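Local coordinates for protein malic enzyme (Entamoeba histolytica, PDB 3NV9) that probably catalyses the NADP-dependent oxidative decarboxylation of malate to pyruvate, and forms a deeply entangled dimer, at residues Asn91-Ser97 against Gly129-Ile135; Val116-Lys120 against Leu167-Ser171; Met124-Gly128 against Ala452-Gln457; Val96-Thr100 against Cys136-Lys140; Ile152-Gln156 against Val181-Cys186. All coordinates share one frame; numbering follows the deposited sequence.

Contacts 1, 2, 4 and 5 lie in the N-terminal malic enzyme domain, around its parallel sheet in the order 131-136, 92-97, 164-167, 190-192. Contact 1 pairs the first two strands, and contact 4, its centre about 15 Å away, follows the same pair into the loops beyond. Helix 114-128, which connects them, carries contact 2 near its start and contact 3 at its end, with centres about 20 Å apart. Contacts 1, 2 and 3 therefore interleave in sequence. Contact 3 spans more than 320 residues to helix 438-461, tying this domain to the C-terminal part. Contact 5 pairs the helices preceding strands 164-167 and 190-192. All five also touch the second subunit.

Contact 1 (Asn91-Ser97 against Gly129-Ile135); sequences NFVGVVS and GIDAVPI
V93 uses both its backbone groups on strand 131-135: V93 N donates to D131 O at 2.8 Å, and V93 O accepts from V133 N at 3.2 Å. V95 repeats the pattern one step on, with V95 N to V133 O at 3.1 Å and I135 N to V95 O at 2.6 Å. Bonds from D131 N to N91 O and from S97 N to I135 O complete six rungs of a parallel ladder. On one side of it the F92 ring, with CG anti to the backbone N (chi1 -159°), reaches over to the neighbouring strand and sets CZ 3.7 Å from V133 CG2. On the other side V93 CG2 presses on I130 CG2 at 3.5 Å, closer than van der Waals contact, and A132 CB lies 4.0 Å from V93 CB. The two strands belong to a beta-alpha-beta unit, linked by helix 114-128; their axes diverge by 22°. That helix lays M117 on V95 and P134, and M124 on A132. Beyond the first shell, D131 OD1 makes a salt bridge with K125 and accepts from I49 N of the second subunit, while S97 OG bonds to E168 O. F162 meets the F92 ring with planes about 30° apart.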
# COMPACT_ATOMS: atom_id res chain seq x y z
N ASN A 91 -0.16 -6.68 -10.15
CA ASN A 91 -0.77 -5.40 -10.58
C ASN A 91 -0.48 -4.24 -9.58
O ASN A 91 -1.20 -3.25 -9.57
CB ASN A 91 -2.28 -5.64 -10.85
CG ASN A 91 -2.98 -4.49 -11.63
OD1 ASN A 91 -4.05 -4.03 -11.20
ND2 ASN A 91 -2.40 -4.03 -12.72
N PHE A 92 0.61 -4.35 -8.79
CA PHE A 92 0.83 -3.45 -7.60
C PHE A 92 1.99 -2.52 -7.87
O PHE A 92 3.14 -2.98 -8.13
CB PHE A 92 1.10 -4.29 -6.31
CG PHE A 92 0.84 -3.56 -4.98
CD1 PHE A 92 -0.11 -2.51 -4.88
CD2 PHE A 92 1.47 -4.01 -3.81
CE1 PHE A 92 -0.39 -1.88 -3.63
CE2 PHE A 92 1.22 -3.39 -2.55
CZ PHE A 92 0.30 -2.32 -2.46
N VAL A 93 1.72 -1.21 -7.81
CA VAL A 93 2.70 -0.19 -8.09
C VAL A 93 2.97 0.62 -6.84
O VAL A 93 2.02 0.98 -6.14
CB VAL A 93 2.28 0.70 -9.25
CG1 VAL A 93 3.22 1.90 -9.37
CG2 VAL A 93 2.31 -0.16 -10.60
N GLY A 94 4.26 0.84 -6.51
CA GLY A 94 4.63 1.72 -5.39
C GLY A 94 5.01 3.11 -5.88
O GLY A 94 5.82 3.24 -6.76
N VAL A 95 4.36 4.14 -5.35
CA VAL A 95 4.63 5.50 -5.78
C VAL A 95 5.61 5.99 -4.73
O VAL A 95 5.19 6.36 -3.63
CB VAL A 95 3.31 6.39 -5.79
CG1 VAL A 95 3.50 7.79 -6.38
CG2 VAL A 95 2.20 5.69 -6.63
N VAL A 96 6.89 5.91 -5.04
CA VAL A 96 7.99 6.12 -4.10
C VAL A 96 8.51 7.54 -4.28
O VAL A 96 8.82 7.98 -5.38
CB VAL A 96 9.13 5.04 -4.29
CG1 VAL A 96 10.35 5.31 -3.34
CG2 VAL A 96 8.58 3.68 -4.01
N SER A 97 8.50 8.29 -3.18
CA SER A 97 9.02 9.66 -3.18
C SER A 97 9.69 9.95 -1.85
O SER A 97 9.30 9.38 -0.85
CB SER A 97 7.93 10.66 -3.37
OG SER A 97 8.49 11.97 -3.50
N GLY A 129 -6.32 1.16 -14.23
CA GLY A 129 -6.60 -0.19 -13.81
C GLY A 129 -5.47 -0.74 -12.96
O GLY A 129 -5.42 -1.95 -12.76
N ILE A 130 -4.62 0.14 -12.43
CA ILE A 130 -3.50 -0.27 -11.63
C ILE A 130 -3.73 -0.15 -10.13
O ILE A 130 -4.32 0.85 -9.68
CB ILE A 130 -2.29 0.55 -12.07
CG1 ILE A 130 -2.06 0.30 -13.58
CG2 ILE A 130 -1.05 0.15 -11.34
CD1 ILE A 130 -1.29 1.37 -14.24
N ASP A 131 -3.34 -1.16 -9.32
CA ASP A 131 -3.41 -0.96 -7.83
C ASP A 131 -2.13 -0.28 -7.33
O ASP A 131 -1.06 -0.74 -7.63
CB ASP A 131 -3.68 -2.26 -7.10
CG ASP A 131 -5.04 -2.84 -7.48
OD1 ASP A 131 -6.06 -2.16 -7.22
OD2 ASP A 131 -5.10 -3.95 -8.04
N ALA A 132 -2.21 0.84 -6.64
CA ALA A 132 -0.99 1.60 -6.33
C ALA A 132 -1.18 2.29 -4.98
O ALA A 132 -2.31 2.62 -4.61
CB ALA A 132 -0.71 2.56 -7.38
N VAL A 133 -0.10 2.43 -4.21
CA VAL A 133 -0.19 3.15 -2.99
C VAL A 133 0.97 4.16 -2.84
O VAL A 133 2.05 3.96 -3.33
CB VAL A 133 -0.29 2.24 -1.75
CG1 VAL A 133 -1.67 1.59 -1.68
CG2 VAL A 133 0.84 1.27 -1.65
N PRO A 134 0.70 5.28 -2.17
CA PRO A 134 1.83 6.18 -1.91
C PRO A 134 2.88 5.49 -0.99
O PRO A 134 2.51 4.75 -0.04
CB PRO A 134 1.16 7.39 -1.23
CG PRO A 134 -0.21 6.89 -0.76
CD PRO A 134 -0.52 5.61 -1.41
N ILE A 135 4.18 5.67 -1.30
CA ILE A 135 5.26 5.25 -0.37
C ILE A 135 6.16 6.43 -0.16
O ILE A 135 7.11 6.60 -0.88
CB ILE A 135 6.08 4.10 -0.94
CG1 ILE A 135 5.18 2.91 -1.28
CG2 ILE A 135 7.22 3.64 0.03
CD1 ILE A 135 4.74 2.08 -0.08

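Contact 2 (Val116-Lys120 against Leu167-Ser171); sequences VMEGK and LEDIS. With GOL (glycerol), chain N.
K120 NZ reaches E168 OE2 only as a long salt bridge of 3.7 Å, and several other groups grip the same nitrogen. A water takes a hydrogen bond from K120 NZ at 2.9 Å and is itself bonded to E168 OE2 at 2.6 Å, so it bridges the pair. Two weak bonds run from K120 NZ to O1 and O3 of a glycerol, probably from the crystallisation liquor, and K120 NZ is also hydrogen-bonded to Y65 OH of the second subunit. The glycerol continues the link, its O1 donating to D169 OD1 at 3.0 Å. Beside this polar cluster, M117 curls back through chi1 -49° and chi2 -53°, which sets its SD 3.5 Å from E168 CB and its CE 3.3 Å from D169 OD2. V116 CG1 adds a contact of 3.6 Å to D169 OD2. With D193 and D194 also close to E168, the site is an acid-rich pocket bordered by the other subunit, consistent with the active-site cleft of malic enzymes. The loop after strand 164-167 thus faces the early turns of helix 114-128, while M117 also touches S97 of strand 92-97 and C136 of strand 131-136.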
# COMPACT_ATOMS: atom_id res chain seq x y z
N VAL A 116 0.17 14.45 -3.06
CA VAL A 116 0.47 14.25 -4.48
C VAL A 116 0.60 12.75 -4.81
O VAL A 116 0.10 12.29 -5.85
CB VAL A 116 1.76 15.01 -4.87
CG1 VAL A 116 2.31 14.57 -6.26
CG2 VAL A 116 1.49 16.53 -4.84
N MET A 117 1.24 11.96 -3.94
CA MET A 117 1.44 10.53 -4.25
C MET A 117 0.15 9.74 -4.12
O MET A 117 -0.06 8.77 -4.83
CB MET A 117 2.55 9.87 -3.39
CG MET A 117 3.86 10.66 -3.32
SD MET A 117 4.48 11.05 -4.96
CE MET A 117 5.08 12.72 -4.70
N GLU A 118 -0.73 10.18 -3.22
CA GLU A 118 -2.09 9.60 -3.18
C GLU A 118 -2.95 9.95 -4.43
O GLU A 118 -3.72 9.15 -4.90
CB GLU A 118 -2.80 9.98 -1.85
CG GLU A 118 -3.86 9.01 -1.55
CD GLU A 118 -4.61 9.27 -0.28
OE1 GLU A 118 -5.69 8.64 -0.08
OE2 GLU A 118 -4.15 10.12 0.50
N GLY A 119 -2.82 11.17 -4.95
CA GLY A 119 -3.51 11.56 -6.18
C GLY A 119 -2.99 10.74 -7.34
O GLY A 119 -3.76 10.31 -8.18
N LYS A 120 -1.68 10.49 -7.38
CA LYS A 120 -1.09 9.59 -8.42
C LYS A 120 -1.67 8.18 -8.28
O LYS A 120 -2.01 7.57 -9.27
CB LYS A 120 0.46 9.46 -8.33
CG LYS A 120 1.29 10.74 -8.44
CD LYS A 120 1.43 11.19 -9.88
CE LYS A 120 2.38 12.42 -9.90
NZ LYS A 120 2.61 12.92 -11.34
N LEU A 167 8.88 5.98 -9.23
CA LEU A 167 9.57 7.08 -8.52
C LEU A 167 8.91 8.41 -8.88
O LEU A 167 8.59 8.65 -10.03
CB LEU A 167 11.07 7.14 -8.88
CG LEU A 167 11.91 5.84 -8.72
CD1 LEU A 167 13.20 5.89 -9.52
CD2 LEU A 167 12.22 5.56 -7.22
N GLU A 168 8.71 9.26 -7.88
CA GLU A 168 8.20 10.60 -8.12
C GLU A 168 8.98 11.64 -7.28
O GLU A 168 9.33 11.35 -6.12
CB GLU A 168 6.73 10.66 -7.66
CG GLU A 168 5.73 9.78 -8.42
CD GLU A 168 5.31 10.38 -9.75
OE1 GLU A 168 4.51 9.72 -10.43
OE2 GLU A 168 5.77 11.52 -10.11
N ASP A 169 9.13 12.86 -7.83
CA ASP A 169 9.34 14.07 -7.04
C ASP A 169 10.58 13.94 -6.11
O ASP A 169 10.54 14.20 -4.89
CB ASP A 169 8.06 14.41 -6.25
CG ASP A 169 6.90 14.86 -7.15
OD1 ASP A 169 7.01 14.78 -8.39
OD2 ASP A 169 5.84 15.29 -6.63
N ILE A 170 11.66 13.47 -6.72
CA ILE A 170 12.98 13.35 -6.12
C ILE A 170 13.87 14.38 -6.84
O ILE A 170 13.92 14.45 -8.08
CB ILE A 170 13.53 11.91 -6.30
CG1 ILE A 170 12.50 10.90 -5.78
CG2 ILE A 170 14.91 11.76 -5.66
CD1 ILE A 170 12.97 9.45 -5.70
N SER A 171 14.56 15.18 -6.04
CA SER A 171 15.45 16.22 -6.53
C SER A 171 16.60 15.68 -7.39
O SER A 171 17.05 14.55 -7.20
CB SER A 171 16.05 16.94 -5.33
OG SER A 171 16.92 16.03 -4.66
C1 GOL N . 3.15 16.06 -9.35
O1 GOL N . 4.25 15.19 -9.57
C2 GOL N . 1.95 15.87 -10.28
O2 GOL N . 0.78 16.39 -9.68
C3 GOL N . 2.20 16.50 -11.67
O3 GOL N . 3.35 15.90 -12.29
O HOH W 1 5.38 13.77 -11.29

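Contact 3 (Met124-Gly128 against Ala452-Gln457); sequences MKYLG and ARESAQ. With SO4 (sulfate ion), chain E.
K125 meets helix 438-461 along its own flank: A452 CB sits 3.5 Å from K125 O and 3.7 Å from K125 CE. The bend at chi2 carries the lysine past this methyl, and NZ, already paired with D131, also bonds to Q48 of the second subunit. Here helix 438-461 packs on helix 114-128 of the N-terminal domain, the segment axes 8.8 Å apart at closest and their directions 122° apart. Y126 follows and bears most of the contact. Its ring is roofed on one face by R453, whose CZ stands 4.2 Å from the Y126 ring centroid in a cation-pi contact, with ring and guanidinium planes 34° apart; R453 CG makes a CH-pi contact over the ring as well. R453 NH1 donates to Y126 O at 2.9 Å, the oxygen lying in the guanidinium plane although the nitrogen stands well above the carbonyl plane. At the far end Y126 OH accepts from Q457 NE2 at 3.3 Å, amide and ring planes being 85° apart. L127 then places CD2 3.7 Å from R453 NH1, at the guanidinium edge. Within the protein, ring and carbonyl hold the guanidinium by its face and an in-plane N-H, and would probably stabilise the cation; in this crystal a sulfate, probably from the crystallisation liquor, adds bonds from R453 NE (2.6 Å to O3), R453 NH2 and Q457 NE2.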
# COMPACT_ATOMS: atom_id res chain seq x y z
N MET A 124 -3.83 6.12 -11.01
CA MET A 124 -3.41 4.82 -11.60
C MET A 124 -4.59 3.84 -11.58
O MET A 124 -4.76 3.01 -12.47
CB MET A 124 -2.23 4.27 -10.83
CG MET A 124 -0.92 4.92 -11.32
SD MET A 124 0.37 4.46 -10.20
CE MET A 124 1.59 5.77 -10.55
N LYS A 125 -5.40 3.94 -10.54
CA LYS A 125 -6.52 3.03 -10.47
C LYS A 125 -7.60 3.43 -11.48
O LYS A 125 -8.01 2.61 -12.26
CB LYS A 125 -7.11 2.96 -9.07
CG LYS A 125 -8.28 1.97 -9.00
CD LYS A 125 -7.83 0.53 -9.13
CE LYS A 125 -8.96 -0.39 -8.75
NZ LYS A 125 -8.46 -1.78 -8.63
N TYR A 126 -7.99 4.71 -11.46
CA TYR A 126 -9.13 5.16 -12.21
C TYR A 126 -8.90 5.34 -13.72
O TYR A 126 -9.84 5.25 -14.51
CB TYR A 126 -9.68 6.40 -11.55
CG TYR A 126 -11.08 6.76 -11.97
CD1 TYR A 126 -12.14 5.96 -11.63
CD2 TYR A 126 -11.34 7.93 -12.68
CE1 TYR A 126 -13.46 6.31 -11.99
CE2 TYR A 126 -12.65 8.28 -13.06
CZ TYR A 126 -13.70 7.45 -12.70
OH TYR A 126 -15.01 7.72 -13.08
N LEU A 127 -7.66 5.60 -14.11
CA LEU A 127 -7.30 5.75 -15.52
C LEU A 127 -6.61 4.49 -16.01
O LEU A 127 -6.80 4.10 -17.16
CB LEU A 127 -6.35 6.96 -15.77
CG LEU A 127 -6.83 8.30 -15.18
CD1 LEU A 127 -5.86 9.48 -15.49
CD2 LEU A 127 -8.33 8.61 -15.60
N GLY A 128 -5.80 3.86 -15.15
CA GLY A 128 -5.04 2.74 -15.62
C GLY A 128 -5.40 1.32 -15.18
O GLY A 128 -4.78 0.36 -15.65
N ALA A 452 -12.45 -1.12 -12.94
CA ALA A 452 -12.04 -0.21 -11.87
C ALA A 452 -12.97 0.98 -11.83
O ALA A 452 -13.45 1.38 -10.75
CB ALA A 452 -10.55 0.24 -12.05
N ARG A 453 -13.25 1.54 -13.01
CA ARG A 453 -14.15 2.68 -13.14
C ARG A 453 -15.56 2.38 -12.69
O ARG A 453 -16.15 3.14 -11.87
CB ARG A 453 -14.11 3.26 -14.57
CG ARG A 453 -12.72 3.78 -14.89
CD ARG A 453 -12.53 4.28 -16.37
NE ARG A 453 -13.29 5.49 -16.66
CZ ARG A 453 -12.85 6.72 -16.45
NH1 ARG A 453 -11.64 6.94 -15.94
NH2 ARG A 453 -13.61 7.76 -16.77
N GLU A 454 -16.09 1.24 -13.15
CA GLU A 454 -17.43 0.83 -12.77
C GLU A 454 -17.51 0.43 -11.31
O GLU A 454 -18.52 0.65 -10.65
CB GLU A 454 -17.93 -0.32 -13.67
CG GLU A 454 -18.05 0.07 -15.14
CD GLU A 454 -18.48 -1.10 -16.08
OE1 GLU A 454 -18.60 -2.29 -15.63
OE2 GLU A 454 -18.69 -0.80 -17.28
N SER A 455 -16.48 -0.19 -10.79
CA SER A 455 -16.49 -0.44 -9.34
C SER A 455 -16.59 0.86 -8.57
O SER A 455 -17.44 1.02 -7.67
CB SER A 455 -15.24 -1.16 -8.91
OG SER A 455 -15.26 -2.43 -9.47
N ALA A 456 -15.71 1.80 -8.92
CA ALA A 456 -15.71 3.12 -8.28
C ALA A 456 -17.08 3.85 -8.43
O ALA A 456 -17.60 4.43 -7.48
CB ALA A 456 -14.56 3.96 -8.81
N GLN A 457 -17.69 3.76 -9.61
CA GLN A 457 -18.95 4.46 -9.87
C GLN A 457 -20.06 3.87 -9.02
O GLN A 457 -20.85 4.59 -8.46
CB GLN A 457 -19.30 4.46 -11.38
CG GLN A 457 -18.41 5.46 -12.25
CD GLN A 457 -18.11 4.94 -13.71
OE1 GLN A 457 -18.79 4.00 -14.22
NE2 GLN A 457 -17.09 5.56 -14.37
S SO4 E . -16.74 5.89 -17.93
O1 SO4 E . -16.61 5.20 -19.21
O2 SO4 E . -18.13 5.82 -17.49
O3 SO4 E . -15.84 5.18 -17.00
O4 SO4 E . -16.38 7.31 -18.04

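Contact 4 (Val96-Thr100 against Cys136-Lys140); sequences VSDST and CIDSK
D98 and S139 meet through a carboxylate oxygen and a hydroxyl, D98 OD1 lying 2.7 Å from S139 OG. S139 OG also bonds to N146 OD1. Both residues hold their polar group between the backbone N and the carbonyl carbon (chi1 70° for D98, 72° for S139), which turns the two toward each other. The other carboxylate, of D138, is gripped on both faces within its own loop: K140 N and K140 NZ approach D138 OD1 from opposite sides of its plane, each at 2.8 Å, the first closing an Asx turn and the second a salt bridge. A water bridges the segments, giving to D98 O at 2.8 Å and taking from S139 N at 2.7 Å. One rung of strand pairing survives, I137 N donating to S97 O at 3.0 Å, and D98 CA adds a CA-H...O contact of 3.4 Å to I137 O. Beyond it regular strand pairing ends and side-chain and water links take over: S99 N turns back to S97 OG at 3.0 Å in an ST turn, and S99 OG pairs with P110 O. R157 NH1 of the second subunit bonds to both D138 O and K140 O, bringing this loop into the dimer interface. The contact therefore sits at the C-terminal ends of strands 92-97 and 131-136, between helix 114-128, whose L114 packs on C136, and helix 148-158, whose V151 and F154 pack on D98, S139 and I137.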
# COMPACT_ATOMS: atom_id res chain seq x y z
N VAL A 96 6.89 5.91 -5.04
CA VAL A 96 7.99 6.12 -4.10
C VAL A 96 8.51 7.54 -4.28
O VAL A 96 8.82 7.98 -5.38
CB VAL A 96 9.13 5.04 -4.29
CG1 VAL A 96 10.35 5.31 -3.34
CG2 VAL A 96 8.58 3.68 -4.01
N SER A 97 8.50 8.29 -3.18
CA SER A 97 9.02 9.66 -3.18
C SER A 97 9.69 9.95 -1.85
O SER A 97 9.30 9.38 -0.85
CB SER A 97 7.93 10.66 -3.37
OG SER A 97 8.49 11.97 -3.50
N ASP A 98 10.70 10.82 -1.86
CA ASP A 98 11.28 11.30 -0.62
C ASP A 98 10.80 12.70 -0.29
O ASP A 98 11.27 13.32 0.68
CB ASP A 98 12.83 11.13 -0.61
CG ASP A 98 13.59 12.07 -1.58
OD1 ASP A 98 14.84 12.00 -1.51
OD2 ASP A 98 13.00 12.87 -2.35
N SER A 99 9.83 13.14 -1.10
CA SER A 99 9.11 14.41 -1.02
C SER A 99 10.01 15.63 -1.07
O SER A 99 9.76 16.64 -0.45
CB SER A 99 8.20 14.47 0.20
OG SER A 99 7.46 13.30 0.27
N THR A 100 11.01 15.53 -1.91
CA THR A 100 12.08 16.47 -2.00
C THR A 100 11.85 17.43 -3.21
O THR A 100 12.30 18.55 -3.18
CB THR A 100 13.36 15.58 -2.06
OG1 THR A 100 14.28 15.91 -1.03
CG2 THR A 100 13.96 15.44 -3.37
N CYS A 136 5.81 7.28 0.80
CA CYS A 136 6.61 8.51 1.14
C CYS A 136 7.63 8.21 2.25
O CYS A 136 7.28 7.75 3.32
CB CYS A 136 5.67 9.65 1.56
SG CYS A 136 4.84 10.32 0.16
N ILE A 137 8.91 8.42 1.96
CA ILE A 137 9.97 7.99 2.86
C ILE A 137 10.83 9.14 3.23
O ILE A 137 10.88 10.16 2.54
CB ILE A 137 10.88 6.95 2.21
CG1 ILE A 137 11.75 7.60 1.08
CG2 ILE A 137 10.04 5.72 1.75
CD1 ILE A 137 12.72 6.61 0.33
N ASP A 138 11.54 8.97 4.34
CA ASP A 138 12.60 9.91 4.71
C ASP A 138 13.87 9.41 4.06
O ASP A 138 14.31 8.27 4.29
CB ASP A 138 12.76 9.95 6.22
CG ASP A 138 13.78 11.04 6.67
OD1 ASP A 138 14.44 11.70 5.81
OD2 ASP A 138 13.87 11.27 7.88
N SER A 139 14.51 10.24 3.24
CA SER A 139 15.82 9.76 2.69
C SER A 139 17.06 10.42 3.38
O SER A 139 18.17 10.33 2.87
CB SER A 139 15.87 9.94 1.18
OG SER A 139 15.99 11.33 0.86
N LYS A 140 16.87 11.11 4.51
CA LYS A 140 17.95 11.94 5.10
C LYS A 140 18.90 11.08 5.81
O LYS A 140 18.49 10.10 6.45
CB LYS A 140 17.43 13.01 6.06
CG LYS A 140 16.87 14.23 5.30
CD LYS A 140 16.38 15.33 6.21
CE LYS A 140 15.45 14.81 7.34
NZ LYS A 140 14.14 14.27 6.84
O HOH W 2 13.20 12.57 2.63

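Contact 5 (Ile152-Gln156 against Val181-Cys186); sequences IEFVQ and VLRESC. With SO4 (sulfate ion), chain C.
Q156 leans across L182 to reach S185. From CB the chain passes to Q156 CG, which rests 3.8 Å from L182 CD2 and 4.1 Å from C186 SG; its extended course beyond CG (chi2 168°) then carries CD toward the S185 hydroxyl. At the tip Q156 NE2 donates to S185 OG at 2.8 Å, a bent bond of 140° with the oxygen tilted out of the amide plane, and the same nitrogen brushes V181 CG1. S185 OG in turn gives its proton to V181 O one turn earlier at 3.2 Å, so its own helix sets the hydroxyl's orientation. Beside this polar pair, L182 fits among I152, V155 and Q156: L182 CD1 lies 3.5 Å from V155 CG1, while L182 CD2 approaches I152 O at 3.5 Å. The I152 and V181 side chains cross at about a right angle, I152 CD1 lying 3.9 Å from V181 CG2. R183 NH1 donates to a sulfate, probably from the crystallisation liquor, with a weak second bond from NH2. The helix segments run in roughly the same direction, 29° apart with axes 10.4 Å from each other at closest. Helix 148-158 lies between strands 131-136 and 164-167 in the chain, and helix 174-185 between 164-167 and 190-192; V155 also packs on V96 of the sheet, and F154 stacks on F154 of the second subunit.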
# COMPACT_ATOMS: atom_id res chain seq x y z
N ILE A 152 18.07 4.05 -2.81
CA ILE A 152 18.44 2.81 -3.54
C ILE A 152 18.25 1.57 -2.70
O ILE A 152 17.63 0.57 -3.13
CB ILE A 152 19.88 2.88 -4.10
CG1 ILE A 152 19.90 3.90 -5.24
CG2 ILE A 152 20.29 1.57 -4.63
CD1 ILE A 152 21.30 4.40 -5.68
N GLU A 153 18.76 1.63 -1.47
CA GLU A 153 18.69 0.50 -0.54
C GLU A 153 17.24 0.18 -0.23
O GLU A 153 16.83 -1.01 -0.22
CB GLU A 153 19.49 0.77 0.77
CG GLU A 153 19.35 -0.36 1.80
CD GLU A 153 20.20 -0.15 3.08
OE1 GLU A 153 20.86 0.90 3.23
OE2 GLU A 153 20.20 -1.03 3.93
N PHE A 154 16.46 1.25 0.02
CA PHE A 154 15.05 1.15 0.41
C PHE A 154 14.23 0.40 -0.65
O PHE A 154 13.53 -0.57 -0.37
CB PHE A 154 14.44 2.55 0.69
CG PHE A 154 13.00 2.49 1.08
CD1 PHE A 154 12.64 2.47 2.41
CD2 PHE A 154 11.99 2.43 0.10
CE1 PHE A 154 11.29 2.38 2.79
CE2 PHE A 154 10.62 2.35 0.46
CZ PHE A 154 10.27 2.30 1.80
N VAL A 155 14.37 0.85 -1.88
CA VAL A 155 13.61 0.30 -2.97
C VAL A 155 14.00 -1.15 -3.23
O VAL A 155 13.11 -2.00 -3.46
CB VAL A 155 13.75 1.21 -4.23
CG1 VAL A 155 13.09 0.57 -5.47
CG2 VAL A 155 13.15 2.52 -3.95
N GLN A 156 15.32 -1.43 -3.18
CA GLN A 156 15.84 -2.81 -3.26
C GLN A 156 15.25 -3.77 -2.22
O GLN A 156 15.02 -4.95 -2.50
CB GLN A 156 17.39 -2.83 -3.23
CG GLN A 156 18.03 -2.41 -4.59
CD GLN A 156 19.56 -2.12 -4.54
OE1 GLN A 156 20.21 -2.25 -3.48
NE2 GLN A 156 20.12 -1.72 -5.67
N VAL A 181 20.68 3.30 -11.20
CA VAL A 181 21.08 2.07 -10.46
C VAL A 181 19.93 1.12 -10.32
O VAL A 181 20.05 -0.06 -10.68
CB VAL A 181 21.58 2.38 -9.03
CG1 VAL A 181 21.82 1.10 -8.27
CG2 VAL A 181 22.84 3.20 -9.08
N LEU A 182 18.80 1.61 -9.78
CA LEU A 182 17.63 0.75 -9.51
C LEU A 182 17.05 0.08 -10.73
O LEU A 182 16.59 -1.02 -10.63
CB LEU A 182 16.46 1.50 -8.84
CG LEU A 182 16.70 1.91 -7.42
CD1 LEU A 182 15.51 2.68 -6.96
CD2 LEU A 182 17.01 0.67 -6.55
N ARG A 183 17.05 0.76 -11.86
CA ARG A 183 16.50 0.14 -13.05
C ARG A 183 17.30 -1.11 -13.47
O ARG A 183 16.78 -1.99 -14.11
CB ARG A 183 16.33 1.17 -14.17
CG ARG A 183 17.44 1.29 -15.14
CD ARG A 183 17.19 2.51 -15.97
NE ARG A 183 16.11 2.31 -16.96
CZ ARG A 183 16.31 2.29 -18.28
NH1 ARG A 183 17.55 2.45 -18.75
NH2 ARG A 183 15.28 2.13 -19.13
N GLU A 184 18.56 -1.20 -13.05
CA GLU A 184 19.42 -2.32 -13.43
C GLU A 184 19.40 -3.37 -12.38
O GLU A 184 19.41 -4.58 -12.71
CB GLU A 184 20.85 -1.84 -13.77
CG GLU A 184 20.86 -0.90 -15.00
CD GLU A 184 20.30 -1.56 -16.30
OE1 GLU A 184 20.28 -2.83 -16.41
OE2 GLU A 184 19.88 -0.80 -17.21
N SER A 185 19.30 -2.96 -11.12
CA SER A 185 19.35 -3.95 -10.05
C SER A 185 18.06 -4.65 -9.67
O SER A 185 18.13 -5.75 -9.10
CB SER A 185 20.04 -3.42 -8.78
OG SER A 185 19.55 -2.17 -8.38
N CYS A 186 16.89 -4.02 -9.88
CA CYS A 186 15.65 -4.61 -9.37
C CYS A 186 15.11 -5.58 -10.39
O CYS A 186 15.40 -5.45 -11.55
CB CYS A 186 14.64 -3.51 -9.00
SG CYS A 186 15.21 -2.45 -7.61
S SO4 C . 16.92 2.57 -22.70
O1 SO4 C . 17.78 2.27 -23.82
O2 SO4 C . 16.39 1.30 -22.19
O3 SO4 C . 17.68 3.24 -21.66
O4 SO4 C . 15.92 3.52 -23.12